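PDB 6R82: GTPase-activating protein skywalker, which activates GTP hydrolysis by Rab35 to regulate synaptic vesicle protein turnover through endosomal trafficking, and is represented here by its TLDc domain. Local coordinates for residues Trp19-Val24 and Pro105-Tyr110; Pro23-Met28 and Thr95-Leu100; Thr46-Val51 and Phe78-Lys83; Ala71-Arg76 and Leu127-Asp132. All coordinates share one frame; numbering follows the deposited sequence.

Contact 1: Trp19-Val24 and Pro105-Tyr110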
loop_
_atom_site.group_PDB
_atom_site.type_symbol
_atom_site.label_atom_id
_atom_site.label_comp_id
_atom_site.label_asym_id
_atom_site.label_seq_id
_atom_site.Cartn_x
_atom_site.Cartn_y
_atom_site.Cartn_z
ATOM N N TRP A 19 -0.969 2.942 14.043
ATOM C CA TRP A 19 -2.349 2.585 14.374
ATOM C C TRP A 19 -3.275 3.797 14.371
ATOM O O TRP A 19 -4.395 3.728 13.837
ATOM C CB TRP A 19 -2.409 1.861 15.719
ATOM C CG TRP A 19 -3.586 0.914 15.817
ATOM C CD1 TRP A 19 -4.644 0.997 16.689
ATOM C CD2 TRP A 19 -3.833 -0.241 14.997
ATOM N NE1 TRP A 19 -5.527 -0.041 16.462
ATOM C CE2 TRP A 19 -5.055 -0.812 15.434
ATOM C CE3 TRP A 19 -3.135 -0.855 13.946
ATOM C CZ2 TRP A 19 -5.597 -1.963 14.849
ATOM C CZ3 TRP A 19 -3.671 -1.993 13.365
ATOM C CH2 TRP A 19 -4.894 -2.536 13.815
ATOM N N SER A 20 -2.823 4.927 14.925
ATOM C CA SER A 20 -3.701 6.093 15.020
ATOM C C SER A 20 -3.953 6.764 13.675
ATOM O O SER A 20 -4.842 7.620 13.592
ATOM C CB SER A 20 -3.136 7.126 16.010
ATOM O OG SER A 20 -1.841 7.566 15.631
ATOM N N TRP A 21 -3.232 6.400 12.617
ATOM C CA TRP A 21 -3.529 6.989 11.311
ATOM C C TRP A 21 -4.636 6.269 10.545
ATOM O O TRP A 21 -5.138 6.820 9.557
ATOM C CB TRP A 21 -2.276 7.018 10.441
ATOM C CG TRP A 21 -1.253 7.988 10.898
ATOM C CD1 TRP A 21 -1.445 9.067 11.719
ATOM C CD2 TRP A 21 0.132 7.980 10.562
ATOM N NE1 TRP A 21 -0.255 9.727 11.912
ATOM C CE2 TRP A 21 0.728 9.076 11.212
ATOM C CE3 TRP A 21 0.928 7.153 9.770
ATOM C CZ2 TRP A 21 2.083 9.361 11.097
ATOM C CZ3 TRP A 21 2.270 7.439 9.658
ATOM C CH2 TRP A 21 2.832 8.533 10.312
ATOM N N LEU A 22 -5.020 5.055 10.960
ATOM C CA LEU A 22 -6.052 4.308 10.256
ATOM C C LEU A 22 -7.407 4.976 10.461
ATOM O O LEU A 22 -7.587 5.742 11.412
ATOM C CB LEU A 22 -6.109 2.864 10.752
ATOM C CG LEU A 22 -4.825 2.033 10.745
ATOM C CD1 LEU A 22 -5.046 0.745 11.521
ATOM C CD2 LEU A 22 -4.352 1.729 9.327
ATOM N N PRO A 23 -8.377 4.716 9.577
ATOM C CA PRO A 23 -9.747 5.184 9.844
ATOM C C PRO A 23 -10.234 4.649 11.186
ATOM O O PRO A 23 -9.943 3.511 11.568
ATOM C CB PRO A 23 -10.557 4.610 8.674
ATOM C CG PRO A 23 -9.527 4.420 7.569
ATOM C CD PRO A 23 -8.275 4.009 8.283
ATOM N N VAL A 24 -10.965 5.494 11.910
ATOM C CA VAL A 24 -11.231 5.211 13.318
ATOM C C VAL A 24 -11.955 3.872 13.480
ATOM O O VAL A 24 -11.657 3.107 14.401
ATOM C CB VAL A 24 -11.998 6.389 13.959
ATOM C CG1 VAL A 24 -13.331 6.648 13.245
ATOM C CG2 VAL A 24 -12.218 6.149 15.445
ATOM N N PRO A 105 13.090 7.579 6.118
ATOM C CA PRO A 105 13.745 8.409 7.137
ATOM C C PRO A 105 12.789 9.436 7.735
ATOM O O PRO A 105 12.803 9.670 8.940
ATOM C CB PRO A 105 14.872 9.091 6.356
ATOM C CG PRO A 105 14.368 9.151 4.942
ATOM C CD PRO A 105 13.548 7.911 4.751
ATOM N N GLU A 106 11.959 10.032 6.889
ATOM C CA GLU A 106 10.916 10.936 7.343
ATOM C C GLU A 106 9.726 10.146 7.881
ATOM O O GLU A 106 9.612 8.929 7.698
ATOM C CB GLU A 106 10.462 11.847 6.205
ATOM C CG GLU A 106 11.573 12.640 5.551
ATOM C CD GLU A 106 11.777 13.991 6.209
ATOM O OE1 GLU A 106 12.315 14.031 7.337
ATOM O OE2 GLU A 106 11.389 15.012 5.595
ATOM N N ARG A 107 8.816 10.858 8.541
ATOM C CA ARG A 107 7.607 10.251 9.090
ATOM C C ARG A 107 6.441 11.174 8.766
ATOM O O ARG A 107 6.353 12.276 9.313
ATOM C CB ARG A 107 7.737 10.023 10.596
ATOM C CG ARG A 107 6.601 9.240 11.190
ATOM C CD ARG A 107 6.839 8.884 12.656
ATOM N NE ARG A 107 5.610 8.360 13.239
ATOM C CZ ARG A 107 4.568 9.118 13.577
ATOM N NH1 ARG A 107 3.471 8.563 14.076
ATOM N NH2 ARG A 107 4.621 10.434 13.422
ATOM N N ALA A 108 5.556 10.736 7.872
ATOM C CA ALA A 108 4.464 11.589 7.429
ATOM C C ALA A 108 3.317 10.736 6.913
ATOM O O ALA A 108 3.497 9.576 6.530
ATOM C CB ALA A 108 4.921 12.564 6.340
ATOM N N LYS A 109 2.131 11.342 6.889
ATOM C CA LYS A 109 0.938 10.728 6.327
ATOM C C LYS A 109 0.452 11.616 5.193
ATOM O O LYS A 109 0.230 12.813 5.394
ATOM C CB LYS A 109 -0.154 10.554 7.384
ATOM C CG LYS A 109 -1.455 10.001 6.819
ATOM C CD LYS A 109 -2.618 10.127 7.797
ATOM C CE LYS A 109 -3.890 9.551 7.177
ATOM N NZ LYS A 109 -5.035 9.508 8.115
ATOM N N TYR A 110 0.303 11.039 3.999
ATOM C CA TYR A 110 -0.214 11.791 2.861
ATOM C C TYR A 110 -1.615 11.304 2.528
ATOM O O TYR A 110 -1.770 10.295 1.816
ATOM C CB TYR A 110 0.711 11.659 1.650
ATOM C CG TYR A 110 2.120 12.062 1.990
ATOM C CD1 TYR A 110 2.499 13.399 1.974
ATOM C CD2 TYR A 110 3.059 11.112 2.372
ATOM C CE1 TYR A 110 3.778 13.775 2.304
ATOM C CE2 TYR A 110 4.340 11.474 2.710
ATOM C CZ TYR A 110 4.698 12.810 2.671
ATOM O OH TYR A 110 5.981 13.179 3.006
HETATM O O HOH W 1 -7.189 7.477 8.146
#
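The backbone carbonyl oxygen of Trp21 is gripped twice: Lys109 NZ donates to Trp21 O over 3.1 Å, and a water donates to the same oxygen at 2.6 Å. That water also accepts from Lys109 NZ at 3.0 Å, closing a small triangle of ammonium, water and carbonyl. The lysine nitrogen lies in the carbonyl plane on a lone pair of Trp21 O, with a C=O...N angle of 139°. Its reach depends on a fully extended chain, CG anti to the backbone N (chi1 176°), which runs past the tryptophan in the opposite direction. On the way Lys109 CB sits over the six-membered ring of Trp21, 4.2 Å from its centroid, as a CH-pi contact, and Lys109 CD stands 4.0 Å above Trp21 CG, at the CB-bearing corner of the indole. At the far rim Arg107 takes over: its NH1 comes to 3.4 Å from Trp21 CZ2, which lies over a face of the guanidinium, but the two planes are inclined by 41° and the indole is met obliquely. Phe99, Phe101 and Leu103 of strand 99-104 also touch the indole, and Lys109 makes a cation-pi contact with Phe99. This is a surface contact of the TLDc domain, in which the loop after helix 13-18 lies against the antiparallel strands 99-104 and 108-110.

Contact 2: Pro23-Met28 and Thr95-Leu100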
loop_
_atom_site.group_PDB
_atom_site.type_symbol
_atom_site.label_atom_id
_atom_site.label_comp_id
_atom_site.label_asym_id
_atom_site.label_seq_id
_atom_site.Cartn_x
_atom_site.Cartn_y
_atom_site.Cartn_z
ATOM N N PRO A 23 -8.377 4.716 9.577
ATOM C CA PRO A 23 -9.747 5.184 9.844
ATOM C C PRO A 23 -10.234 4.649 11.186
ATOM O O PRO A 23 -9.943 3.511 11.568
ATOM C CB PRO A 23 -10.557 4.610 8.674
ATOM C CG PRO A 23 -9.527 4.420 7.569
ATOM C CD PRO A 23 -8.275 4.009 8.283
ATOM N N VAL A 24 -10.965 5.494 11.910
ATOM C CA VAL A 24 -11.231 5.211 13.318
ATOM C C VAL A 24 -11.955 3.872 13.480
ATOM O O VAL A 24 -11.657 3.107 14.401
ATOM C CB VAL A 24 -11.998 6.389 13.959
ATOM C CG1 VAL A 24 -13.331 6.648 13.245
ATOM C CG2 VAL A 24 -12.218 6.149 15.445
ATOM N N ARG A 25 -12.877 3.533 12.569
ATOM C CA ARG A 25 -13.602 2.268 12.740
ATOM C C ARG A 25 -12.686 1.058 12.584
ATOM O O ARG A 25 -12.971 -0.006 13.147
ATOM C CB ARG A 25 -14.766 2.164 11.752
ATOM C CG ARG A 25 -14.362 1.823 10.318
ATOM C CD ARG A 25 -15.521 2.121 9.351
ATOM N NE ARG A 25 -15.207 1.697 7.989
ATOM C CZ ARG A 25 -14.527 2.432 7.116
ATOM N NH1 ARG A 25 -14.096 3.644 7.448
ATOM N NH2 ARG A 25 -14.284 1.956 5.904
ATOM N N ILE A 26 -11.596 1.199 11.826
ATOM C CA ILE A 26 -10.696 0.081 11.573
ATOM C C ILE A 26 -9.854 -0.244 12.803
ATOM O O ILE A 26 -9.432 -1.397 12.982
ATOM C CB ILE A 26 -9.811 0.397 10.348
ATOM C CG1 ILE A 26 -10.686 0.688 9.122
ATOM C CG2 ILE A 26 -8.879 -0.766 10.028
ATOM C CD1 ILE A 26 -11.660 -0.420 8.815
ATOM N N THR A 27 -9.589 0.754 13.669
ATOM C CA THR A 27 -8.741 0.542 14.844
ATOM C C THR A 27 -9.324 -0.458 15.833
ATOM O O THR A 27 -8.597 -0.908 16.732
ATOM C CB THR A 27 -8.487 1.864 15.572
ATOM O OG1 THR A 27 -9.740 2.435 15.968
ATOM C CG2 THR A 27 -7.764 2.833 14.668
ATOM N N MET A 28 -10.602 -0.818 15.698
ATOM C CA MET A 28 -11.229 -1.784 16.595
ATOM C C MET A 28 -11.098 -3.222 16.109
ATOM O O MET A 28 -11.584 -4.132 16.782
ATOM C CB MET A 28 -12.708 -1.435 16.786
ATOM C CG MET A 28 -12.912 -0.143 17.591
ATOM S SD MET A 28 -12.009 -0.124 19.182
ATOM C CE MET A 28 -13.025 -1.233 20.170
ATOM N N THR A 95 -10.924 3.917 -3.168
ATOM C CA THR A 95 -11.628 5.069 -2.617
ATOM C C THR A 95 -10.654 6.034 -1.950
ATOM O O THR A 95 -9.479 5.722 -1.714
ATOM C CB THR A 95 -12.691 4.667 -1.583
ATOM O OG1 THR A 95 -12.040 4.411 -0.327
ATOM C CG2 THR A 95 -13.461 3.447 -2.025
ATOM N N GLY A 96 -11.189 7.211 -1.612
ATOM C CA GLY A 96 -10.452 8.281 -0.971
ATOM C C GLY A 96 -9.999 8.013 0.451
ATOM O O GLY A 96 -9.343 8.885 1.031
ATOM N N GLU A 97 -10.329 6.852 1.034
ATOM C CA GLU A 97 -9.744 6.458 2.318
ATOM C C GLU A 97 -8.321 5.940 2.167
ATOM O O GLU A 97 -7.588 5.869 3.163
ATOM C CB GLU A 97 -10.622 5.395 3.005
ATOM C CG GLU A 97 -11.935 5.947 3.590
ATOM C CD GLU A 97 -12.617 4.974 4.583
ATOM O OE1 GLU A 97 -13.019 3.863 4.160
ATOM O OE2 GLU A 97 -12.756 5.322 5.785
ATOM N N THR A 98 -7.916 5.575 0.948
ATOM C CA THR A 98 -6.541 5.165 0.683
ATOM C C THR A 98 -5.584 6.305 1.026
ATOM O O THR A 98 -5.868 7.468 0.744
ATOM C CB THR A 98 -6.395 4.786 -0.802
ATOM O OG1 THR A 98 -7.265 3.686 -1.119
ATOM C CG2 THR A 98 -4.956 4.447 -1.152
ATOM N N PHE A 99 -4.445 5.982 1.644
ATOM C CA PHE A 99 -3.459 7.018 1.927
ATOM C C PHE A 99 -2.075 6.404 1.927
ATOM O O PHE A 99 -1.916 5.201 2.155
ATOM C CB PHE A 99 -3.721 7.751 3.265
ATOM C CG PHE A 99 -3.568 6.888 4.518
ATOM C CD1 PHE A 99 -2.322 6.684 5.108
ATOM C CD2 PHE A 99 -4.685 6.332 5.129
ATOM C CE1 PHE A 99 -2.187 5.920 6.268
ATOM C CE2 PHE A 99 -4.566 5.569 6.296
ATOM C CZ PHE A 99 -3.314 5.351 6.858
ATOM N N LEU A 100 -1.076 7.245 1.663
ATOM C CA LEU A 100 0.329 6.872 1.758
ATOM C C LEU A 100 0.905 7.284 3.105
ATOM O O LEU A 100 0.438 8.221 3.751
ATOM C CB LEU A 100 1.161 7.535 0.661
ATOM C CG LEU A 100 0.712 7.492 -0.788
ATOM C CD1 LEU A 100 1.418 8.612 -1.535
ATOM C CD2 LEU A 100 1.061 6.128 -1.363
#
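The guanidinium of Arg25 has the methyl group Ile26 CD1 over one face, toward the border of the group, and the carboxylate of Glu97 at its edge. The two charged groups are nearly coplanar, their planes 7° apart, and meet end-on with two bonds. Arg25 NH1 donates to Glu97 OE2 at 2.7 Å with an N-H...O angle of 172°, while Arg25 NH2 donates to Glu97 OE1 at 2.9 Å. The two bonds, one to each oxygen's syn lone pair, would restrain rotation of both groups. Arg25 starts with CG tucked between N and C of its own backbone (chi1 76°), then extends to bring its terminal nitrogens to the carboxylate. Pro23 packs beside the bridge: its CB lies 3.7 Å from Glu97 OE2. On the same proline, CD meets the edge of the Phe99 ring, 4.5 Å from CE2. Glu97 is presented by a type I beta turn from Thr95 to Thr98, in which Thr95 OG1 accepts from Glu97 N at 3.3 Å, an ST turn. Tyr72 of strand 68-73 touches both Pro23 and Ile26. A bidentate arginine-carboxylate salt bridge thus joins, in the TLDc domain, the loop before strand 30-36 to the turn leading into strand 99-104.

Contact 3: Thr46-Val51 and Phe78-Lys83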
loop_
_atom_site.group_PDB
_atom_site.type_symbol
_atom_site.label_atom_id
_atom_site.label_comp_id
_atom_site.label_asym_id
_atom_site.label_seq_id
_atom_site.Cartn_x
_atom_site.Cartn_y
_atom_site.Cartn_z
ATOM N N THR A 46 1.976 -14.836 -6.484
ATOM C CA THR A 46 1.682 -15.343 -5.143
ATOM C C THR A 46 1.085 -14.257 -4.255
ATOM O O THR A 46 0.264 -14.560 -3.379
ATOM C CB THR A 46 2.932 -15.944 -4.486
ATOM O OG1 THR A 46 3.957 -14.949 -4.368
ATOM C CG2 THR A 46 3.456 -17.111 -5.317
ATOM N N PHE A 47 1.467 -12.998 -4.474
ATOM C CA PHE A 47 0.858 -11.874 -3.761
ATOM C C PHE A 47 -0.664 -11.849 -3.955
ATOM O O PHE A 47 -1.424 -11.766 -2.979
ATOM C CB PHE A 47 1.508 -10.574 -4.251
ATOM C CG PHE A 47 0.871 -9.305 -3.729
ATOM C CD1 PHE A 47 -0.179 -8.706 -4.405
ATOM C CD2 PHE A 47 1.383 -8.670 -2.601
ATOM C CE1 PHE A 47 -0.745 -7.526 -3.946
ATOM C CE2 PHE A 47 0.834 -7.488 -2.136
ATOM C CZ PHE A 47 -0.236 -6.913 -2.808
ATOM N N TYR A 48 -1.125 -11.912 -5.214
ATOM C CA TYR A 48 -2.563 -11.848 -5.488
ATOM C C TYR A 48 -3.295 -13.017 -4.848
ATOM O O TYR A 48 -4.349 -12.841 -4.228
ATOM C CB TYR A 48 -2.832 -11.837 -6.994
ATOM C CG TYR A 48 -2.349 -10.601 -7.697
ATOM C CD1 TYR A 48 -2.529 -9.344 -7.139
ATOM C CD2 TYR A 48 -1.696 -10.687 -8.929
ATOM C CE1 TYR A 48 -2.073 -8.199 -7.776
ATOM C CE2 TYR A 48 -1.245 -9.544 -9.581
ATOM C CZ TYR A 48 -1.423 -8.317 -9.004
ATOM O OH TYR A 48 -0.969 -7.193 -9.649
ATOM N N VAL A 49 -2.753 -14.228 -5.001
ATOM C CA VAL A 49 -3.422 -15.416 -4.485
ATOM C C VAL A 49 -3.709 -15.265 -2.988
ATOM O O VAL A 49 -4.765 -15.688 -2.492
ATOM C CB VAL A 49 -2.570 -16.665 -4.780
ATOM C CG1 VAL A 49 -3.086 -17.848 -4.008
ATOM C CG2 VAL A 49 -2.545 -16.964 -6.302
ATOM N N ARG A 50 -2.794 -14.632 -2.256
ATOM C CA ARG A 50 -2.942 -14.552 -0.807
ATOM C C ARG A 50 -3.751 -13.341 -0.342
ATOM O O ARG A 50 -4.455 -13.432 0.669
ATOM C CB ARG A 50 -1.563 -14.557 -0.139
ATOM C CG ARG A 50 -1.051 -15.992 0.071
ATOM C CD ARG A 50 0.107 -16.093 1.052
ATOM N NE ARG A 50 0.523 -17.489 1.255
ATOM C CZ ARG A 50 0.119 -18.255 2.266
ATOM N NH1 ARG A 50 -0.712 -17.781 3.200
ATOM N NH2 ARG A 50 0.551 -19.498 2.356
ATOM N N VAL A 51 -3.684 -12.202 -1.027
ATOM C CA VAL A 51 -4.243 -10.971 -0.471
ATOM C C VAL A 51 -5.501 -10.486 -1.175
ATOM O O VAL A 51 -6.171 -9.581 -0.645
ATOM C CB VAL A 51 -3.204 -9.823 -0.437
ATOM C CG1 VAL A 51 -1.856 -10.309 0.095
ATOM C CG2 VAL A 51 -3.053 -9.154 -1.808
ATOM N N PHE A 78 -8.410 -7.762 -5.863
ATOM C CA PHE A 78 -9.259 -8.460 -6.821
ATOM C C PHE A 78 -9.908 -7.504 -7.813
ATOM O O PHE A 78 -10.170 -7.888 -8.955
ATOM C CB PHE A 78 -10.349 -9.229 -6.073
ATOM C CG PHE A 78 -11.246 -10.075 -6.956
ATOM C CD1 PHE A 78 -10.894 -11.380 -7.270
ATOM C CD2 PHE A 78 -12.464 -9.572 -7.423
ATOM C CE1 PHE A 78 -11.724 -12.181 -8.059
ATOM C CE2 PHE A 78 -13.304 -10.353 -8.212
ATOM C CZ PHE A 78 -12.936 -11.660 -8.534
ATOM N N GLU A 79 -10.189 -6.270 -7.395
ATOM C CA GLU A 79 -10.879 -5.322 -8.265
ATOM C C GLU A 79 -9.988 -4.740 -9.364
ATOM O O GLU A 79 -10.477 -3.946 -10.164
ATOM C CB GLU A 79 -11.488 -4.190 -7.423
ATOM C CG GLU A 79 -12.693 -4.686 -6.580
ATOM C CD GLU A 79 -13.342 -3.589 -5.726
ATOM O OE1 GLU A 79 -12.974 -2.406 -5.863
ATOM O OE2 GLU A 79 -14.236 -3.923 -4.915
ATOM N N ARG A 80 -8.712 -5.131 -9.440
ATOM C CA ARG A 80 -7.838 -4.606 -10.483
ATOM C C ARG A 80 -8.341 -4.937 -11.887
ATOM O O ARG A 80 -7.930 -4.271 -12.846
ATOM C CB ARG A 80 -6.421 -5.152 -10.296
ATOM C CG ARG A 80 -6.348 -6.664 -10.457
ATOM C CD ARG A 80 -5.020 -7.235 -9.994
ATOM N NE ARG A 80 -4.930 -8.673 -10.268
ATOM C CZ ARG A 80 -5.397 -9.634 -9.468
ATOM N NH1 ARG A 80 -6.006 -9.334 -8.304
ATOM N NH2 ARG A 80 -5.268 -10.901 -9.828
ATOM N N ASN A 81 -9.218 -5.943 -12.032
ATOM C CA ASN A 81 -9.643 -6.437 -13.337
ATOM C C ASN A 81 -11.060 -6.018 -13.697
ATOM O O ASN A 81 -11.590 -6.484 -14.706
ATOM C CB ASN A 81 -9.521 -7.961 -13.398
ATOM C CG ASN A 81 -8.086 -8.421 -13.486
ATOM O OD1 ASN A 81 -7.303 -7.860 -14.248
ATOM N ND2 ASN A 81 -7.729 -9.449 -12.712
ATOM N N VAL A 82 -11.686 -5.157 -12.890
ATOM C CA VAL A 82 -13.049 -4.723 -13.161
ATOM C C VAL A 82 -13.088 -3.961 -14.484
ATOM O O VAL A 82 -12.206 -3.145 -14.780
ATOM C CB VAL A 82 -13.563 -3.864 -11.990
ATOM C CG1 VAL A 82 -14.763 -3.013 -12.405
ATOM C CG2 VAL A 82 -13.897 -4.767 -10.769
ATOM N N LYS A 83 -14.105 -4.239 -15.296
ATOM C CA LYS A 83 -14.325 -3.521 -16.546
ATOM C C LYS A 83 -15.475 -2.531 -16.392
ATOM O O LYS A 83 -16.430 -2.783 -15.658
ATOM C CB LYS A 83 -14.632 -4.494 -17.689
ATOM C CG LYS A 83 -13.599 -5.603 -17.908
ATOM C CD LYS A 83 -14.023 -6.489 -19.070
ATOM C CE LYS A 83 -13.766 -7.962 -18.781
ATOM N NZ LYS A 83 -12.306 -8.282 -18.717
#
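Arg80 sets out with CG flanked by both its backbone N and its carbonyl carbon (chi1 64°), extends to NE, and at its last torsion (chi4 -85°) turns the guanidinium flat onto the phenol ring of Tyr48, which its own chi2 orients to match. The planes differ by only 3°. Arg80 CZ is 3.7 Å from the centroid of the Tyr48 ring, a cation-pi stack, with NH2 of Arg80 3.6 Å from Tyr48 CG and NE above the centre of the ring. Arg80 CD adds a CH-pi contact at 4.2 Å from the same centroid. The stack joins helix 44-51 of the TLDc domain to the 3-10 segment in the long connection between strands 68-73 and 99-104. Asn81 ND2 lies over the border of the opposite face of the guanidinium, 3.6 Å above its plane. Arg80 NH1 forms a salt bridge with Glu52 and a hydrogen bond with Trp77 O, which would steady its rotation, while Tyr48 OH is hydrogen-bonded to Asp132 O beyond strand 129-131.

Contact 4: Ala71-Arg76 and Leu127-Asp132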
loop_
_atom_site.group_PDB
_atom_site.type_symbol
_atom_site.label_atom_id
_atom_site.label_comp_id
_atom_site.label_asym_id
_atom_site.label_seq_id
_atom_site.Cartn_x
_atom_site.Cartn_y
_atom_site.Cartn_z
ATOM N N ALA A 71 1.378 1.958 2.287
ATOM C CA ALA A 71 0.077 2.555 2.023
ATOM C C ALA A 71 -1.037 1.761 2.687
ATOM O O ALA A 71 -0.992 0.530 2.744
ATOM C CB ALA A 71 -0.204 2.644 0.520
ATOM N N TYR A 72 -2.045 2.481 3.161
ATOM C CA TYR A 72 -3.326 1.896 3.513
ATOM C C TYR A 72 -4.172 1.852 2.242
ATOM O O TYR A 72 -4.398 2.888 1.610
ATOM C CB TYR A 72 -3.994 2.725 4.615
ATOM C CG TYR A 72 -5.400 2.313 4.978
ATOM C CD1 TYR A 72 -5.632 1.244 5.834
ATOM C CD2 TYR A 72 -6.493 2.988 4.472
ATOM C CE1 TYR A 72 -6.923 0.859 6.171
ATOM C CE2 TYR A 72 -7.796 2.609 4.805
ATOM C CZ TYR A 72 -7.992 1.544 5.654
ATOM O OH TYR A 72 -9.268 1.171 5.981
ATOM N N CYS A 73 -4.622 0.657 1.857
ATOM C CA CYS A 73 -5.380 0.463 0.624
ATOM C C CYS A 73 -6.832 0.151 0.940
ATOM O O CYS A 73 -7.125 -0.835 1.619
ATOM C CB CYS A 73 -4.769 -0.664 -0.202
ATOM S SG CYS A 73 -3.003 -0.404 -0.542
ATOM N N SER A 74 -7.744 0.952 0.392
ATOM C CA SER A 74 -9.151 0.827 0.751
ATOM C C SER A 74 -9.832 -0.414 0.163
ATOM O O SER A 74 -10.810 -0.892 0.742
ATOM C CB SER A 74 -9.903 2.076 0.299
ATOM O OG SER A 74 -9.758 2.230 -1.105
ATOM N N SER A 75 -9.363 -0.957 -0.965
ATOM C CA SER A 75 -10.176 -1.895 -1.737
ATOM C C SER A 75 -9.412 -3.178 -2.030
ATOM O O SER A 75 -8.176 -3.209 -2.008
ATOM C CB SER A 75 -10.634 -1.258 -3.059
ATOM O OG SER A 75 -11.138 0.036 -2.822
ATOM N N ARG A 76 -10.157 -4.247 -2.324
ATOM C CA ARG A 76 -9.490 -5.514 -2.602
ATOM C C ARG A 76 -8.731 -5.451 -3.924
ATOM O O ARG A 76 -9.178 -4.831 -4.895
ATOM C CB ARG A 76 -10.478 -6.681 -2.594
ATOM C CG ARG A 76 -11.793 -6.397 -3.132
ATOM C CD ARG A 76 -12.803 -7.486 -2.816
ATOM N NE ARG A 76 -13.971 -7.063 -3.560
ATOM C CZ ARG A 76 -14.518 -7.717 -4.572
ATOM N NH1 ARG A 76 -14.044 -8.904 -4.949
ATOM N NH2 ARG A 76 -15.573 -7.185 -5.178
ATOM N N LEU A 127 -6.647 8.909 -8.297
ATOM C CA LEU A 127 -6.067 7.684 -8.848
ATOM C C LEU A 127 -5.344 6.949 -7.727
ATOM O O LEU A 127 -4.212 7.294 -7.382
ATOM C CB LEU A 127 -5.106 8.002 -9.995
ATOM C CG LEU A 127 -5.620 8.816 -11.185
ATOM C CD1 LEU A 127 -4.507 9.011 -12.228
ATOM C CD2 LEU A 127 -6.832 8.135 -11.813
ATOM N N PHE A 128 -5.980 5.908 -7.185
ATOM C CA PHE A 128 -5.545 5.309 -5.925
ATOM C C PHE A 128 -4.709 4.046 -6.117
ATOM O O PHE A 128 -3.552 4.002 -5.692
ATOM C CB PHE A 128 -6.782 5.038 -5.053
ATOM C CG PHE A 128 -7.554 6.283 -4.731
ATOM C CD1 PHE A 128 -6.951 7.325 -4.041
ATOM C CD2 PHE A 128 -8.865 6.434 -5.148
ATOM C CE1 PHE A 128 -7.652 8.500 -3.768
ATOM C CE2 PHE A 128 -9.570 7.602 -4.870
ATOM C CZ PHE A 128 -8.955 8.634 -4.176
ATOM N N MET A 129 -5.275 3.010 -6.733
ATOM C CA MET A 129 -4.637 1.705 -6.849
ATOM C C MET A 129 -4.743 1.215 -8.288
ATOM O O MET A 129 -5.752 1.450 -8.952
ATOM C CB MET A 129 -5.296 0.651 -5.919
ATOM C CG MET A 129 -5.422 1.052 -4.427
ATOM S SD MET A 129 -6.623 0.022 -3.513
ATOM C CE MET A 129 -5.794 -1.566 -3.547
ATOM N N ALA A 130 -3.710 0.510 -8.751
ATOM C CA ALA A 130 -3.733 -0.162 -10.049
ATOM C C ALA A 130 -2.782 -1.353 -9.997
ATOM O O ALA A 130 -1.774 -1.309 -9.292
ATOM C CB ALA A 130 -3.346 0.789 -11.190
ATOM N N ALA A 131 -3.115 -2.427 -10.713
ATOM C CA ALA A 131 -2.298 -3.636 -10.638
ATOM C C ALA A 131 -2.570 -4.536 -11.834
ATOM O O ALA A 131 -3.707 -4.649 -12.293
ATOM C CB ALA A 131 -2.572 -4.412 -9.338
ATOM N N ASP A 132 -1.523 -5.200 -12.311
ATOM C CA ASP A 132 -1.687 -6.198 -13.367
ATOM C C ASP A 132 -0.593 -7.247 -13.199
ATOM O O ASP A 132 -0.026 -7.396 -12.112
ATOM C CB ASP A 132 -1.699 -5.527 -14.756
ATOM C CG ASP A 132 -0.402 -4.780 -15.086
ATOM O OD1 ASP A 132 0.663 -5.061 -14.484
ATOM O OD2 ASP A 132 -0.456 -3.910 -15.988
#
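Met129 carries this contact by reaching with its thioether end into the bend where strand 68-73 runs out. Its CG points opposite its own C=O carbon (chi1 -53°), the chain stays extended through chi2, and a turn at chi3 (67°) swings the methyl toward Cys73 and Ser75. Met129 CE then touches Cys73 CB at 3.6 Å and comes to 3.3 Å from Ser75 O, while the sulfur lies alongside the backbone, Met129 SD being 3.9 Å from Ser75 N. Cys73 meets the methionine through CB and not SG, which is turned back beside the backbone N (chi1 -55°). Ser75 CB approaches Met129 SD at 4.2 Å. The two serine hydroxyls are hydrogen-bonded, 3.1 Å between Ser74 OG and Ser75 OG, and Ser74 OG is also hydrogen-bonded to Thr98 OG1 and Thr95 N in the neighbouring turn. Trp77 touches Met129, and Ile138 of strand 135-138 packs on Cys73. No hydrogen bond links the two segments, so the direct contact between them is van der Waals, a bent thioether against carbon and backbone atoms.

How the contacts relate
From the N terminus, the loop after helix 13-18 supplies the first halves of contacts 1 and 2, which share Pro23 and Val24. Contact 2 closes its loop at the turn before strand 99-104, and contact 1 closes a longer one at strand 108-110, the next strand of the same sheet. Contact 3, from helix 44-51 to residues 78-83, is nested inside both loops; its centre lies about 25 Å from that of contact 1, across the centre of the chain. Contact 4 ties strand 68-73 to strand 129-131, crossing all three others. It touches contact 1 through Tyr72 against Leu22 and Pro23, contact 2 through Tyr72 and Ser74, and contact 3 through Ala131 and Asp132.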